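Local coordinates for protein copper-containing nitrite reductase (PDB 6TFO) that probably reduces nitrite to nitric oxide, using type 1 and type 2 copper centres and electrons delivered by a cytochrome c, at residues 140-148 with 176-185; 147-158 with 191-201. All blocks are in the same frame, centred on the assembly; numbering follows the deposited sequence.

Interaction 1: residues 140-148 with 176-185; sequences EMPSTAADI and LKGQLDDKTT
The linker that leaves the N-terminal cupredoxin-like region lies along the hairpin of strands 166-181 and 184-191, and the amide of Q179 meets it at T144 and A145. Q179 OE1 takes two consecutive backbone N-H groups. T144 N, 2.8 Å from Q179 OE1, stands above the carbonyl plane, 43° out of it, whereas A145 N, 3.0 Å from the same oxygen, lies nearly in line with the C=O bond. Q179 NE2 donates to D181 O at 2.9 Å and to a water that also makes a weak bond to T144 OG1, fixing the amide's rotation. A bend at chi2 (73°) turns the amide back to the linker.

Q179 N donates to A146 O at 3.1 Å, the direct backbone bond at the single beta bridge of A146 with G178; the linker thus touches a cupredoxin sheet without becoming a strand. Beyond it, a water joins I148 N to Q179 O. G178 CA lies 3.3 Å from A146 O, a CA-H...O contact, and I148 CG1 packs over that glycine. I148 CG2 also meets L176 CD2 at 3.9 Å, the two side chains running past each other in opposite directions.

At the type I turn from D181 to T184, M141 N reaches D182 OD1 on its syn side at 3.2 Å. M141 CG crosses the K183 chain at CE (3.6 Å), while K183 NZ forms a salt bridge with D51.

Interaction 2: residues 147-158 with 191-201; sequences DITRDPADLPGP and FNGKVPGPFLR
Backbone bonds pair I148 and R150 with V195 around the single T149-V195 beta bridge: V195 N lies 2.7 Å from I148 O, and the bond from R150 N to V195 O is nearly straight at the hydrogen (168°), though from above the carbonyl plane. Among charged groups, R150 grips P196 O side-on, with NE at 2.9 Å and NH2 at 3.2 Å, the oxygen near the guanidinium plane. Its NH1 forms a salt bridge with D154 OD2, while K194 CB and P198 CA cover opposite faces. K194 NZ donates to T149 O at 3.2 Å. R201 NH1 bonds P156 O at 2.7 Å, its guanidinium face lying under G157 C and P158 N; R201 NE and NH1 also form salt bridges with E283 and E294.

Apolar contact centres on F199: L155 CD1 sits 3.9 Å from the ring centroid, 6° off the normal, a CH-pi contact. CG of L155 lies between its backbone N and carbonyl carbon (chi1 75°), which helps to bring CD1 over the ring. The whole is an irregular linker laid against the F191-K194 type I' turn and the loop that leads, through the cis peptide before P196, into strand 200-203 of a cupredoxin domain.

How the interactions relate
The two contacts follow one linker between strands 128-134 and 166-181, their centres 18 Å apart. Segment 140-148 comes first and 147-158 continues it, sharing D147 and I148; the partners 176-185 and 191-201 follow in the same order, so the segments alternate along the chain. Interaction 1 lies on the hairpin of strands 166-181 and 184-191, interaction 2 on the connection from strand 184-191 to strand 200-203, the latter an outer strand of the domain's other sheet. The linker therefore passes from one sheet to the loop leading to the other, and also touches strand 293-302. Segment 191-201, though not the contact itself, starts beside the type 1 copper site: the F191 side chain lies about 6 Å from a bound copper ion, close to C263 and M276.

Interaction 1: residues 140-148 with 176-185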
# COMPACT_ATOMS: atom_id res chain seq x y z
N GLU C 140 -2.39 35.99 -22.70
CA GLU C 140 -2.89 34.62 -23.00
C GLU C 140 -1.71 33.81 -23.53
O GLU C 140 -0.89 34.39 -24.24
CB GLU C 140 -4.06 34.61 -23.98
CG GLU C 140 -5.15 33.66 -23.54
CD GLU C 140 -6.37 33.62 -24.43
OE1 GLU C 140 -6.74 34.67 -24.99
OE2 GLU C 140 -6.95 32.53 -24.56
N MET C 141 -1.61 32.53 -23.17
CA MET C 141 -0.51 31.65 -23.64
C MET C 141 -0.71 31.36 -25.12
O MET C 141 -1.74 30.84 -25.50
CB MET C 141 -0.47 30.34 -22.85
CG MET C 141 0.61 30.34 -21.77
SD MET C 141 2.27 30.46 -22.49
CE MET C 141 2.63 28.72 -22.77
N PRO C 142 0.25 31.70 -26.02
CA PRO C 142 0.13 31.30 -27.43
C PRO C 142 -0.23 29.81 -27.56
O PRO C 142 0.39 29.01 -26.98
CB PRO C 142 1.51 31.60 -28.05
CG PRO C 142 2.37 32.18 -26.92
CD PRO C 142 1.45 32.49 -25.76
N SER C 143 -1.26 29.49 -28.33
CA SER C 143 -1.78 28.11 -28.47
C SER C 143 -0.79 27.27 -29.28
O SER C 143 0.01 27.83 -30.01
CB SER C 143 -3.16 28.09 -29.06
OG SER C 143 -3.11 28.32 -30.44
N THR C 144 -0.88 25.96 -29.12
CA THR C 144 0.01 24.92 -29.69
C THR C 144 -0.75 24.13 -30.75
O THR C 144 -0.11 23.70 -31.71
CB THR C 144 0.43 23.99 -28.54
OG1 THR C 144 1.55 24.66 -27.97
CG2 THR C 144 0.77 22.57 -28.93
N ALA C 145 -2.06 23.94 -30.54
CA ALA C 145 -2.97 23.11 -31.38
C ALA C 145 -4.03 24.00 -32.03
O ALA C 145 -4.14 25.20 -31.64
CB ALA C 145 -3.58 22.04 -30.53
N ALA C 146 -4.77 23.44 -33.00
CA ALA C 146 -5.87 24.10 -33.73
C ALA C 146 -6.90 24.61 -32.72
O ALA C 146 -7.13 23.90 -31.70
CB ALA C 146 -6.50 23.15 -34.72
N ASP C 147 -7.47 25.80 -32.97
CA ASP C 147 -8.69 26.28 -32.27
C ASP C 147 -9.87 25.45 -32.78
O ASP C 147 -10.19 25.60 -33.97
CB ASP C 147 -8.89 27.79 -32.49
CG ASP C 147 -10.30 28.27 -32.16
OD1 ASP C 147 -10.95 27.64 -31.31
OD2 ASP C 147 -10.72 29.25 -32.75
N ILE C 148 -10.47 24.60 -31.93
CA ILE C 148 -11.59 23.69 -32.30
C ILE C 148 -12.94 24.23 -31.78
O ILE C 148 -13.98 23.56 -31.95
CB ILE C 148 -11.31 22.24 -31.83
CG1 ILE C 148 -10.92 22.14 -30.36
CG2 ILE C 148 -10.27 21.60 -32.74
CD1 ILE C 148 -12.02 22.43 -29.38
N LEU C 176 -8.22 15.47 -34.89
CA LEU C 176 -7.15 16.51 -34.82
C LEU C 176 -6.96 16.95 -33.37
O LEU C 176 -7.91 16.86 -32.58
CB LEU C 176 -7.51 17.69 -35.73
CG LEU C 176 -8.37 18.78 -35.11
CD1 LEU C 176 -8.47 19.98 -36.04
CD2 LEU C 176 -9.76 18.29 -34.78
N LYS C 177 -5.73 17.37 -33.05
CA LYS C 177 -5.36 17.94 -31.74
C LYS C 177 -5.95 19.33 -31.67
O LYS C 177 -5.84 20.08 -32.67
CB LYS C 177 -3.84 18.01 -31.54
CG LYS C 177 -3.22 16.73 -31.01
CD LYS C 177 -1.71 16.70 -31.17
CE LYS C 177 -1.14 15.30 -31.27
NZ LYS C 177 0.23 15.32 -31.82
N GLY C 178 -6.54 19.65 -30.52
CA GLY C 178 -7.19 20.95 -30.26
C GLY C 178 -6.71 21.53 -28.96
O GLY C 178 -6.21 20.76 -28.12
N GLN C 179 -6.81 22.85 -28.81
CA GLN C 179 -6.45 23.58 -27.58
C GLN C 179 -7.61 23.46 -26.59
O GLN C 179 -8.59 24.23 -26.70
CB GLN C 179 -6.09 25.02 -27.97
CG GLN C 179 -5.25 25.74 -26.93
CD GLN C 179 -3.82 25.23 -26.93
OE1 GLN C 179 -3.25 24.89 -27.97
NE2 GLN C 179 -3.23 25.16 -25.75
N LEU C 180 -7.53 22.48 -25.68
CA LEU C 180 -8.56 22.19 -24.64
C LEU C 180 -8.54 23.31 -23.60
O LEU C 180 -9.62 23.74 -23.16
CB LEU C 180 -8.26 20.82 -24.02
CG LEU C 180 -9.03 20.44 -22.75
CD1 LEU C 180 -10.53 20.53 -22.98
CD2 LEU C 180 -8.67 19.03 -22.30
N ASP C 181 -7.36 23.78 -23.22
CA ASP C 181 -7.18 24.89 -22.25
C ASP C 181 -5.91 25.64 -22.67
O ASP C 181 -5.27 25.19 -23.64
CB ASP C 181 -7.16 24.33 -20.82
CG ASP C 181 -7.48 25.28 -19.68
OD1 ASP C 181 -7.38 26.51 -19.88
OD2 ASP C 181 -7.82 24.76 -18.58
N ASP C 182 -5.59 26.72 -21.96
CA ASP C 182 -4.46 27.67 -22.14
C ASP C 182 -3.13 26.97 -22.52
O ASP C 182 -2.43 27.46 -23.45
CB ASP C 182 -4.38 28.43 -20.81
CG ASP C 182 -3.71 29.78 -20.86
OD1 ASP C 182 -3.61 30.37 -21.95
OD2 ASP C 182 -3.27 30.22 -19.78
N LYS C 183 -2.76 25.90 -21.80
CA LYS C 183 -1.47 25.17 -21.97
C LYS C 183 -1.71 23.66 -22.06
O LYS C 183 -0.78 22.87 -21.75
CB LYS C 183 -0.53 25.40 -20.79
CG LYS C 183 -0.16 26.85 -20.49
CD LYS C 183 0.42 27.02 -19.09
CE LYS C 183 0.65 28.47 -18.72
NZ LYS C 183 1.77 28.59 -17.76
N THR C 184 -2.92 23.25 -22.46
CA THR C 184 -3.30 21.82 -22.46
C THR C 184 -4.04 21.49 -23.76
O THR C 184 -4.84 22.31 -24.23
CB THR C 184 -3.97 21.38 -21.15
OG1 THR C 184 -5.10 20.54 -21.38
CG2 THR C 184 -4.37 22.54 -20.27
N THR C 185 -3.68 20.35 -24.34
CA THR C 185 -4.20 19.88 -25.65
C THR C 185 -4.91 18.54 -25.43
O THR C 185 -4.87 18.02 -24.31
CB THR C 185 -3.07 19.84 -26.69
OG1 THR C 185 -2.15 18.81 -26.32
CG2 THR C 185 -2.34 21.16 -26.79
O HOH W 1 -0.53 24.26 -25.52
O HOH W 2 -4.35 20.71 -34.59
O HOH W 3 -10.04 25.21 -29.28

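Interaction 2: residues 147-158 with 191-201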
# COMPACT_ATOMS: atom_id res chain seq x y z
N ASP C 147 -7.47 25.80 -32.97
CA ASP C 147 -8.69 26.28 -32.27
C ASP C 147 -9.87 25.45 -32.78
O ASP C 147 -10.19 25.60 -33.97
CB ASP C 147 -8.89 27.79 -32.49
CG ASP C 147 -10.30 28.27 -32.16
OD1 ASP C 147 -10.95 27.64 -31.31
OD2 ASP C 147 -10.72 29.25 -32.75
N ILE C 148 -10.47 24.60 -31.93
CA ILE C 148 -11.59 23.69 -32.30
C ILE C 148 -12.94 24.23 -31.78
O ILE C 148 -13.98 23.56 -31.95
CB ILE C 148 -11.31 22.24 -31.83
CG1 ILE C 148 -10.92 22.14 -30.36
CG2 ILE C 148 -10.27 21.60 -32.74
CD1 ILE C 148 -12.02 22.43 -29.38
N THR C 149 -12.94 25.42 -31.17
CA THR C 149 -14.16 26.06 -30.63
C THR C 149 -14.99 26.65 -31.79
O THR C 149 -14.48 27.55 -32.50
CB THR C 149 -13.79 27.12 -29.59
OG1 THR C 149 -13.24 26.42 -28.48
CG2 THR C 149 -14.97 27.98 -29.17
N ARG C 150 -16.21 26.16 -31.95
CA ARG C 150 -17.28 26.78 -32.77
C ARG C 150 -17.64 28.16 -32.22
O ARG C 150 -18.07 28.26 -31.05
CB ARG C 150 -18.52 25.90 -32.75
CG ARG C 150 -19.69 26.44 -33.58
CD ARG C 150 -19.42 26.37 -35.06
NE ARG C 150 -19.25 24.99 -35.50
CZ ARG C 150 -18.79 24.64 -36.69
NH1 ARG C 150 -18.45 25.57 -37.56
NH2 ARG C 150 -18.66 23.37 -37.00
N ASP C 151 -17.51 29.22 -33.02
CA ASP C 151 -18.02 30.55 -32.61
C ASP C 151 -19.53 30.39 -32.39
O ASP C 151 -20.19 29.72 -33.18
CB ASP C 151 -17.67 31.64 -33.61
CG ASP C 151 -17.89 33.01 -33.01
OD1 ASP C 151 -19.06 33.46 -32.99
OD2 ASP C 151 -16.91 33.56 -32.47
N PRO C 152 -20.12 30.95 -31.31
CA PRO C 152 -21.56 30.78 -31.08
C PRO C 152 -22.44 31.55 -32.09
O PRO C 152 -23.61 31.25 -32.19
CB PRO C 152 -21.72 31.29 -29.64
CG PRO C 152 -20.63 32.33 -29.50
CD PRO C 152 -19.47 31.77 -30.28
N ALA C 153 -21.85 32.48 -32.83
CA ALA C 153 -22.49 33.27 -33.91
C ALA C 153 -22.35 32.54 -35.25
O ALA C 153 -22.95 32.99 -36.19
CB ALA C 153 -21.89 34.65 -33.96
N ASP C 154 -21.61 31.45 -35.32
CA ASP C 154 -21.37 30.69 -36.58
C ASP C 154 -22.53 29.71 -36.79
O ASP C 154 -22.36 28.49 -36.51
CB ASP C 154 -20.00 30.01 -36.54
CG ASP C 154 -19.65 29.19 -37.77
OD1 ASP C 154 -20.40 29.25 -38.77
OD2 ASP C 154 -18.64 28.47 -37.71
N LEU C 155 -23.68 30.23 -37.27
CA LEU C 155 -24.83 29.43 -37.76
C LEU C 155 -25.56 30.19 -38.87
O LEU C 155 -25.52 31.41 -38.91
CB LEU C 155 -25.78 29.10 -36.60
CG LEU C 155 -26.67 30.23 -36.08
CD1 LEU C 155 -27.73 29.68 -35.14
CD2 LEU C 155 -25.85 31.33 -35.40
N PRO C 156 -26.24 29.47 -39.79
CA PRO C 156 -27.15 30.11 -40.75
C PRO C 156 -28.31 30.82 -40.03
O PRO C 156 -28.81 30.28 -39.06
CB PRO C 156 -27.72 28.95 -41.59
CG PRO C 156 -26.80 27.78 -41.34
CD PRO C 156 -26.16 28.02 -39.98
N GLY C 157 -28.72 31.99 -40.54
CA GLY C 157 -29.91 32.73 -40.08
C GLY C 157 -31.22 32.07 -40.52
O GLY C 157 -31.19 31.04 -41.19
N PRO C 158 -32.39 32.63 -40.13
CA PRO C 158 -33.69 32.07 -40.54
C PRO C 158 -33.72 31.83 -42.05
O PRO C 158 -33.22 32.67 -42.79
CB PRO C 158 -34.71 33.14 -40.11
CG PRO C 158 -34.03 33.88 -38.97
CD PRO C 158 -32.54 33.82 -39.27
N PHE C 191 -16.98 16.97 -36.54
CA PHE C 191 -17.55 17.33 -37.86
C PHE C 191 -16.93 18.68 -38.24
O PHE C 191 -17.14 19.67 -37.50
CB PHE C 191 -19.08 17.31 -37.75
CG PHE C 191 -19.69 15.97 -37.39
CD1 PHE C 191 -19.80 14.97 -38.32
CD2 PHE C 191 -20.25 15.77 -36.15
CE1 PHE C 191 -20.43 13.77 -38.01
CE2 PHE C 191 -20.88 14.58 -35.82
CZ PHE C 191 -20.98 13.58 -36.76
N ASN C 192 -16.09 18.69 -39.28
CA ASN C 192 -15.57 19.91 -39.94
C ASN C 192 -14.63 20.67 -38.99
O ASN C 192 -14.55 21.90 -39.09
CB ASN C 192 -16.72 20.75 -40.48
CG ASN C 192 -17.37 20.06 -41.66
OD1 ASN C 192 -18.07 19.07 -41.50
ND2 ASN C 192 -17.03 20.51 -42.85
N GLY C 193 -13.91 19.94 -38.14
CA GLY C 193 -12.75 20.47 -37.39
C GLY C 193 -13.14 21.40 -36.25
O GLY C 193 -12.25 22.15 -35.81
N LYS C 194 -14.40 21.37 -35.79
CA LYS C 194 -14.89 22.26 -34.70
C LYS C 194 -15.94 21.55 -33.83
O LYS C 194 -16.51 20.54 -34.27
CB LYS C 194 -15.40 23.57 -35.30
CG LYS C 194 -14.40 24.71 -35.29
CD LYS C 194 -14.37 25.51 -36.58
CE LYS C 194 -13.91 26.95 -36.38
NZ LYS C 194 -12.91 27.09 -35.29
N VAL C 195 -16.14 22.07 -32.62
CA VAL C 195 -17.05 21.48 -31.60
C VAL C 195 -17.89 22.62 -31.04
O VAL C 195 -17.33 23.57 -30.50
CB VAL C 195 -16.29 20.76 -30.47
CG1 VAL C 195 -17.23 20.18 -29.42
CG2 VAL C 195 -15.39 19.68 -31.01
N PRO C 196 -19.24 22.59 -31.18
CA PRO C 196 -19.93 21.53 -31.93
C PRO C 196 -19.76 21.61 -33.45
O PRO C 196 -19.21 22.58 -33.94
CB PRO C 196 -21.41 21.78 -31.58
CG PRO C 196 -21.47 23.28 -31.32
CD PRO C 196 -20.17 23.57 -30.61
N GLY C 197 -20.24 20.59 -34.15
CA GLY C 197 -20.26 20.51 -35.63
C GLY C 197 -21.09 21.64 -36.24
O GLY C 197 -21.66 22.47 -35.53
N PRO C 198 -21.15 21.73 -37.59
CA PRO C 198 -21.92 22.78 -38.25
C PRO C 198 -23.38 22.77 -37.78
O PRO C 198 -23.90 21.70 -37.56
CB PRO C 198 -21.80 22.43 -39.74
CG PRO C 198 -20.47 21.71 -39.82
CD PRO C 198 -20.43 20.88 -38.55
N PHE C 199 -23.96 23.96 -37.58
CA PHE C 199 -25.42 24.16 -37.36
C PHE C 199 -26.16 23.92 -38.69
O PHE C 199 -25.96 24.67 -39.64
CB PHE C 199 -25.71 25.55 -36.79
CG PHE C 199 -27.11 25.74 -36.28
CD1 PHE C 199 -28.17 25.98 -37.16
CD2 PHE C 199 -27.38 25.70 -34.92
CE1 PHE C 199 -29.46 26.15 -36.68
CE2 PHE C 199 -28.67 25.88 -34.45
CZ PHE C 199 -29.71 26.10 -35.33
N LEU C 200 -26.94 22.85 -38.76
CA LEU C 200 -27.72 22.48 -39.97
C LEU C 200 -29.14 23.04 -39.81
O LEU C 200 -29.76 22.83 -38.74
CB LEU C 200 -27.71 20.97 -40.13
CG LEU C 200 -26.33 20.32 -40.11
CD1 LEU C 200 -26.45 18.81 -40.24
CD2 LEU C 200 -25.46 20.89 -41.23
N ARG C 201 -29.60 23.78 -40.81
CA ARG C 201 -30.89 24.52 -40.80
C ARG C 201 -31.63 24.18 -42.10
O ARG C 201 -31.12 24.51 -43.19
CB ARG C 201 -30.64 26.02 -40.66
CG ARG C 201 -31.84 26.80 -40.15
CD ARG C 201 -31.44 28.17 -39.65
NE ARG C 201 -32.53 28.85 -38.94
CZ ARG C 201 -32.37 29.82 -38.04
NH1 ARG C 201 -31.16 30.23 -37.69
NH2 ARG C 201 -33.43 30.35 -37.47